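Local structure of homoaconitase small subunit (Methanocaldococcus jannaschii, 2PKP) at residues D12-D17 against E59-G64; I55-N60 against V82-F87. The protein forms, with the large subunit HacA, a heterotetrameric hydro-lyase that converts (R)-homocitrate to homoisocitrate by way of cis-homoaconitate. One frame throughout, in Å; residues are numbered along the deposited sequence.

Overall arrangement
Both interactions use the loop that leaves strand 54-57, and they share E59 and N60. Interaction 2 is the more deeply buried: strands 54-57 and 81-84 pair in parallel within the central mixed sheet and carry aliphatic side chains, with polar side chains joining in beyond A57 and A84. Interaction 1 lies nearer the surface, where the loop before helix 16-19 meets E59-G64 through backbone bonds, carboxylates and a zinc ion. The two centres are about 8 Å apart and join directly, F61 packing on V82 with its ring and on A84 with its CB. S86 ties the loop in interaction 2, D12 and D13 in interaction 1.

Interaction 1: D12-D17 against E59-G64; sequences DDVDTD and ENFGCG. With ZN (zinc ion), chain B.
D12 grips the loop after strand 54-57 in this swivel-type small subunit: its OD1, on the anti side of the carboxylate, takes an almost straight bond (178°) from E59 N at 2.6 Å. Next comes D13, whose N donates to E59 O, while water 1 links that same oxygen to V14 N. With CG swung opposite the backbone N (chi1 -158°), the D13 carboxylate chelates the zinc ion unevenly, OD1 at 2.1 Å and OD2 at 2.5 Å. OD1 also accepts from N60 ND2 at 2.8 Å, with carboxylate and amide planes only 20° apart, a second-shell bond that probably helps fix the carboxylate's rotation. V14 lies alongside F61, its CB 3.7 Å from ring atom CD1, and its carbonyl receives G62 N in the type II turn N60-C63. D15 is the N-cap of helix 16-19: its OD1 accepts from A18 N and, weakly, from D17 N. At T16 the first turn is anchored by a bond from T16 N to C63 O, and the methyl CG2 rests near G62 O. C63 thus does two jobs: its carbonyl holds the helix start and its SG binds the zinc ion at 2.2 Å, with water 2 as a further ligand.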
loop_
_atom_site.group_PDB
_atom_site.type_symbol
_atom_site.label_atom_id
_atom_site.label_comp_id
_atom_site.label_asym_id
_atom_site.label_seq_id
_atom_site.Cartn_x
_atom_site.Cartn_y
_atom_site.Cartn_z
ATOM N N ASP A 12 -11.918 -0.738 23.698
ATOM C CA ASP A 12 -12.619 0.537 23.581
ATOM C C ASP A 12 -11.771 1.715 24.036
ATOM O O ASP A 12 -10.800 1.563 24.776
ATOM C CB ASP A 12 -13.908 0.536 24.419
ATOM C CG ASP A 12 -14.929 -0.480 23.942
ATOM O OD1 ASP A 12 -15.138 -0.595 22.716
ATOM O OD2 ASP A 12 -15.539 -1.153 24.799
ATOM N N ASP A 13 -12.159 2.892 23.566
ATOM C CA ASP A 13 -11.517 4.146 23.919
ATOM C C ASP A 13 -10.005 4.217 23.790
ATOM O O ASP A 13 -9.330 4.739 24.679
ATOM C CB ASP A 13 -11.911 4.537 25.346
ATOM C CG ASP A 13 -11.739 6.017 25.605
ATOM O OD1 ASP A 13 -12.295 6.808 24.816
ATOM O OD2 ASP A 13 -11.059 6.389 26.585
ATOM N N VAL A 14 -9.464 3.697 22.693
ATOM C CA VAL A 14 -8.025 3.769 22.474
ATOM C C VAL A 14 -7.739 5.204 22.033
ATOM O O VAL A 14 -7.962 5.558 20.873
ATOM C CB VAL A 14 -7.582 2.811 21.368
ATOM C CG1 VAL A 14 -6.096 2.970 21.126
ATOM C CG2 VAL A 14 -7.921 1.381 21.756
ATOM N N ASP A 15 -7.247 6.029 22.956
ATOM C CA ASP A 15 -6.990 7.438 22.651
ATOM C C ASP A 15 -5.658 7.737 21.985
ATOM O O ASP A 15 -4.787 6.877 21.896
ATOM C CB ASP A 15 -7.127 8.295 23.919
ATOM C CG ASP A 15 -6.073 7.973 24.964
ATOM O OD1 ASP A 15 -4.865 8.089 24.666
ATOM O OD2 ASP A 15 -6.460 7.608 26.092
ATOM N N THR A 16 -5.514 8.975 21.525
ATOM C CA THR A 16 -4.302 9.418 20.847
ATOM C C THR A 16 -3.019 9.187 21.641
ATOM O O THR A 16 -1.975 8.908 21.053
ATOM C CB THR A 16 -4.391 10.912 20.469
ATOM O OG1 THR A 16 -4.748 11.681 21.624
ATOM C CG2 THR A 16 -5.437 11.124 19.376
ATOM N N ASP A 17 -3.087 9.298 22.965
ATOM C CA ASP A 17 -1.896 9.083 23.789
ATOM C C ASP A 17 -1.476 7.622 23.798
ATOM O O ASP A 17 -0.293 7.307 23.913
ATOM C CB ASP A 17 -2.131 9.563 25.220
ATOM C CG ASP A 17 -2.080 11.069 25.332
ATOM O OD1 ASP A 17 -1.037 11.651 24.961
ATOM O OD2 ASP A 17 -3.078 11.668 25.782
ATOM N N GLU A 59 -14.970 0.723 20.486
ATOM C CA GLU A 59 -15.619 2.020 20.360
ATOM C C GLU A 59 -14.678 3.197 20.545
ATOM O O GLU A 59 -13.653 3.100 21.224
ATOM C CB GLU A 59 -16.751 2.139 21.394
ATOM C CG GLU A 59 -17.820 1.078 21.275
ATOM C CD GLU A 59 -18.820 1.387 20.181
ATOM O OE1 GLU A 59 -18.479 2.156 19.260
ATOM O OE2 GLU A 59 -19.947 0.853 20.232
ATOM N N ASN A 60 -15.035 4.304 19.908
ATOM C CA ASN A 60 -14.307 5.555 20.043
ATOM C C ASN A 60 -12.791 5.519 19.829
ATOM O O ASN A 60 -12.034 6.113 20.599
ATOM C CB ASN A 60 -14.648 6.128 21.427
ATOM C CG ASN A 60 -14.261 7.579 21.579
ATOM O OD1 ASN A 60 -14.401 8.377 20.649
ATOM N ND2 ASN A 60 -13.795 7.937 22.766
ATOM N N PHE A 61 -12.346 4.850 18.770
ATOM C CA PHE A 61 -10.919 4.773 18.475
ATOM C C PHE A 61 -10.384 6.158 18.094
ATOM O O PHE A 61 -11.035 6.912 17.367
ATOM C CB PHE A 61 -10.662 3.802 17.316
ATOM C CG PHE A 61 -9.203 3.598 17.010
ATOM C CD1 PHE A 61 -8.449 2.682 17.736
ATOM C CD2 PHE A 61 -8.581 4.327 16.003
ATOM C CE1 PHE A 61 -7.095 2.492 17.470
ATOM C CE2 PHE A 61 -7.223 4.149 15.725
ATOM C CZ PHE A 61 -6.480 3.226 16.463
ATOM N N GLY A 62 -9.189 6.478 18.579
ATOM C CA GLY A 62 -8.586 7.765 18.269
ATOM C C GLY A 62 -9.080 8.882 19.172
ATOM O O GLY A 62 -8.845 10.058 18.909
ATOM N N CYS A 63 -9.765 8.502 20.242
ATOM C CA CYS A 63 -10.308 9.450 21.198
ATOM C C CYS A 63 -9.299 10.468 21.703
ATOM O O CYS A 63 -8.104 10.187 21.814
ATOM C CB CYS A 63 -10.882 8.711 22.409
ATOM S SG CYS A 63 -11.425 9.827 23.729
ATOM N N GLY A 64 -9.802 11.658 22.014
ATOM C CA GLY A 64 -8.956 12.701 22.552
ATOM C C GLY A 64 -8.465 13.764 21.597
ATOM O O GLY A 64 -9.138 14.143 20.633
HETATM ZN ZN ZN B . -11.513 8.590 25.511
HETATM O O HOH W 1 -10.922 2.124 20.656
HETATM O O HOH W 2 -9.695 8.722 26.242
#

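Interaction 2: I55-N60 against V82-F87; sequences IVAGEN and VIAKSF
Strands 55-57 and 82-84 run parallel, 13° apart with axes 4.6 Å from each other, and I83 bonds through both its N and its O, as in a parallel ladder: I83 N donates to I55 O at 2.8 Å, and I83 O accepts from A57 N at 2.7 Å. Helix 68-75 connects them in sequence, making a beta-alpha-beta unit of the aconitase C-terminal fold. I55 pairs with V82 on the face covered by I74 of that helix, their branches CG2 and CG1 lying side by side at 4.2 Å, while V56 and I83 meet on the other face. Beyond the strands the ladder changes character. K85 N reaches G58 O at 3.1 Å from well above the carbonyl plane, a bent approach that marks the departure from regular pairing. K85 then runs extended across E59 at about a right angle, its CB 3.3 Å from E59 OE1, and carries NZ on to a salt bridge with D108. S86 closes the end: its OG, tucked between the backbone N and the carbonyl carbon (chi1 62°), donates to E59 OE1 at 2.6 Å and accepts a nearly straight bond (175°) from N60 N at 2.8 Å. The bend of the E59 chain at chi2 brings the carboxylate back over K85 to meet that hydroxyl. An alanine in place of E59 would probably leave the S86 hydroxyl without its acceptor and set it freer to turn away from N60 N. Aliphatic packing therefore gives way to a chain of hydrogen bonds running from the N60 amide through the S86 hydroxyl to the E59 carboxylate, which probably fixes the backbone at N60, where the loop turns toward the zinc site.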
loop_
_atom_site.group_PDB
_atom_site.type_symbol
_atom_site.label_atom_id
_atom_site.label_comp_id
_atom_site.label_asym_id
_atom_site.label_seq_id
_atom_site.Cartn_x
_atom_site.Cartn_y
_atom_site.Cartn_z
ATOM N N ILE A 55 -5.255 -2.483 12.012
ATOM C CA ILE A 55 -5.539 -2.287 13.425
ATOM C C ILE A 55 -7.042 -2.440 13.553
ATOM O O ILE A 55 -7.800 -1.886 12.758
ATOM C CB ILE A 55 -5.152 -0.876 13.914
ATOM C CG1 ILE A 55 -3.626 -0.738 13.978
ATOM C CG2 ILE A 55 -5.778 -0.623 15.285
ATOM C CD1 ILE A 55 -3.158 0.658 14.318
ATOM N N VAL A 56 -7.466 -3.209 14.543
ATOM C CA VAL A 56 -8.881 -3.442 14.785
ATOM C C VAL A 56 -9.173 -3.010 16.222
ATOM O O VAL A 56 -8.462 -3.403 17.150
ATOM C CB VAL A 56 -9.211 -4.938 14.571
ATOM C CG1 VAL A 56 -10.682 -5.211 14.875
ATOM C CG2 VAL A 56 -8.877 -5.328 13.129
ATOM N N ALA A 57 -10.195 -2.180 16.413
ATOM C CA ALA A 57 -10.510 -1.706 17.756
ATOM C C ALA A 57 -11.996 -1.627 18.064
ATOM O O ALA A 57 -12.848 -1.868 17.201
ATOM C CB ALA A 57 -9.866 -0.347 17.987
ATOM N N GLY A 58 -12.292 -1.274 19.309
ATOM C CA GLY A 58 -13.667 -1.166 19.751
ATOM C C GLY A 58 -14.264 0.201 19.492
ATOM O O GLY A 58 -14.079 0.788 18.427
ATOM N N GLU A 59 -14.970 0.723 20.486
ATOM C CA GLU A 59 -15.619 2.020 20.360
ATOM C C GLU A 59 -14.678 3.197 20.545
ATOM O O GLU A 59 -13.653 3.100 21.224
ATOM C CB GLU A 59 -16.751 2.139 21.394
ATOM C CG GLU A 59 -17.820 1.078 21.275
ATOM C CD GLU A 59 -18.820 1.387 20.181
ATOM O OE1 GLU A 59 -18.479 2.156 19.260
ATOM O OE2 GLU A 59 -19.947 0.853 20.232
ATOM N N ASN A 60 -15.035 4.304 19.908
ATOM C CA ASN A 60 -14.307 5.555 20.043
ATOM C C ASN A 60 -12.791 5.519 19.829
ATOM O O ASN A 60 -12.034 6.113 20.599
ATOM C CB ASN A 60 -14.648 6.128 21.427
ATOM C CG ASN A 60 -14.261 7.579 21.579
ATOM O OD1 ASN A 60 -14.401 8.377 20.649
ATOM N ND2 ASN A 60 -13.795 7.937 22.766
ATOM N N VAL A 82 -7.999 1.054 9.458
ATOM C CA VAL A 82 -8.282 0.786 10.854
ATOM C C VAL A 82 -9.748 0.416 10.889
ATOM O O VAL A 82 -10.587 1.135 10.345
ATOM C CB VAL A 82 -8.070 2.039 11.731
ATOM C CG1 VAL A 82 -8.470 1.752 13.160
ATOM C CG2 VAL A 82 -6.622 2.469 11.664
ATOM N N ILE A 83 -10.056 -0.714 11.505
ATOM C CA ILE A 83 -11.439 -1.147 11.615
ATOM C C ILE A 83 -11.870 -0.945 13.063
ATOM O O ILE A 83 -11.210 -1.434 13.979
ATOM C CB ILE A 83 -11.590 -2.642 11.255
ATOM C CG1 ILE A 83 -10.990 -2.912 9.873
ATOM C CG2 ILE A 83 -13.065 -3.035 11.264
ATOM C CD1 ILE A 83 -10.948 -4.406 9.510
ATOM N N ALA A 84 -12.964 -0.225 13.273
ATOM C CA ALA A 84 -13.451 0.009 14.631
ATOM C C ALA A 84 -14.976 0.081 14.660
ATOM O O ALA A 84 -15.618 0.201 13.611
ATOM C CB ALA A 84 -12.853 1.310 15.189
ATOM N N LYS A 85 -15.549 -0.005 15.861
ATOM C CA LYS A 85 -16.997 0.083 16.018
ATOM C C LYS A 85 -17.402 1.536 15.802
ATOM O O LYS A 85 -18.474 1.819 15.276
ATOM C CB LYS A 85 -17.428 -0.374 17.413
ATOM C CG LYS A 85 -17.243 -1.857 17.674
ATOM C CD LYS A 85 -17.822 -2.237 19.031
ATOM C CE LYS A 85 -17.631 -3.709 19.334
ATOM N NZ LYS A 85 -18.194 -4.064 20.666
ATOM N N SER A 86 -16.537 2.453 16.227
ATOM C CA SER A 86 -16.771 3.883 16.045
ATOM C C SER A 86 -15.446 4.634 16.163
ATOM O O SER A 86 -14.493 4.146 16.779
ATOM C CB SER A 86 -17.791 4.419 17.060
ATOM O OG SER A 86 -17.338 4.273 18.393
ATOM N N PHE A 87 -15.393 5.820 15.565
ATOM C CA PHE A 87 -14.185 6.639 15.563
ATOM C C PHE A 87 -14.410 8.026 16.139
ATOM O O PHE A 87 -15.442 8.650 15.884
ATOM C CB PHE A 87 -13.676 6.834 14.134
ATOM C CG PHE A 87 -13.117 5.595 13.499
ATOM C CD1 PHE A 87 -11.786 5.239 13.699
ATOM C CD2 PHE A 87 -13.909 4.804 12.670
ATOM C CE1 PHE A 87 -11.247 4.116 13.078
ATOM C CE2 PHE A 87 -13.380 3.676 12.042
ATOM C CZ PHE A 87 -12.046 3.332 12.245
#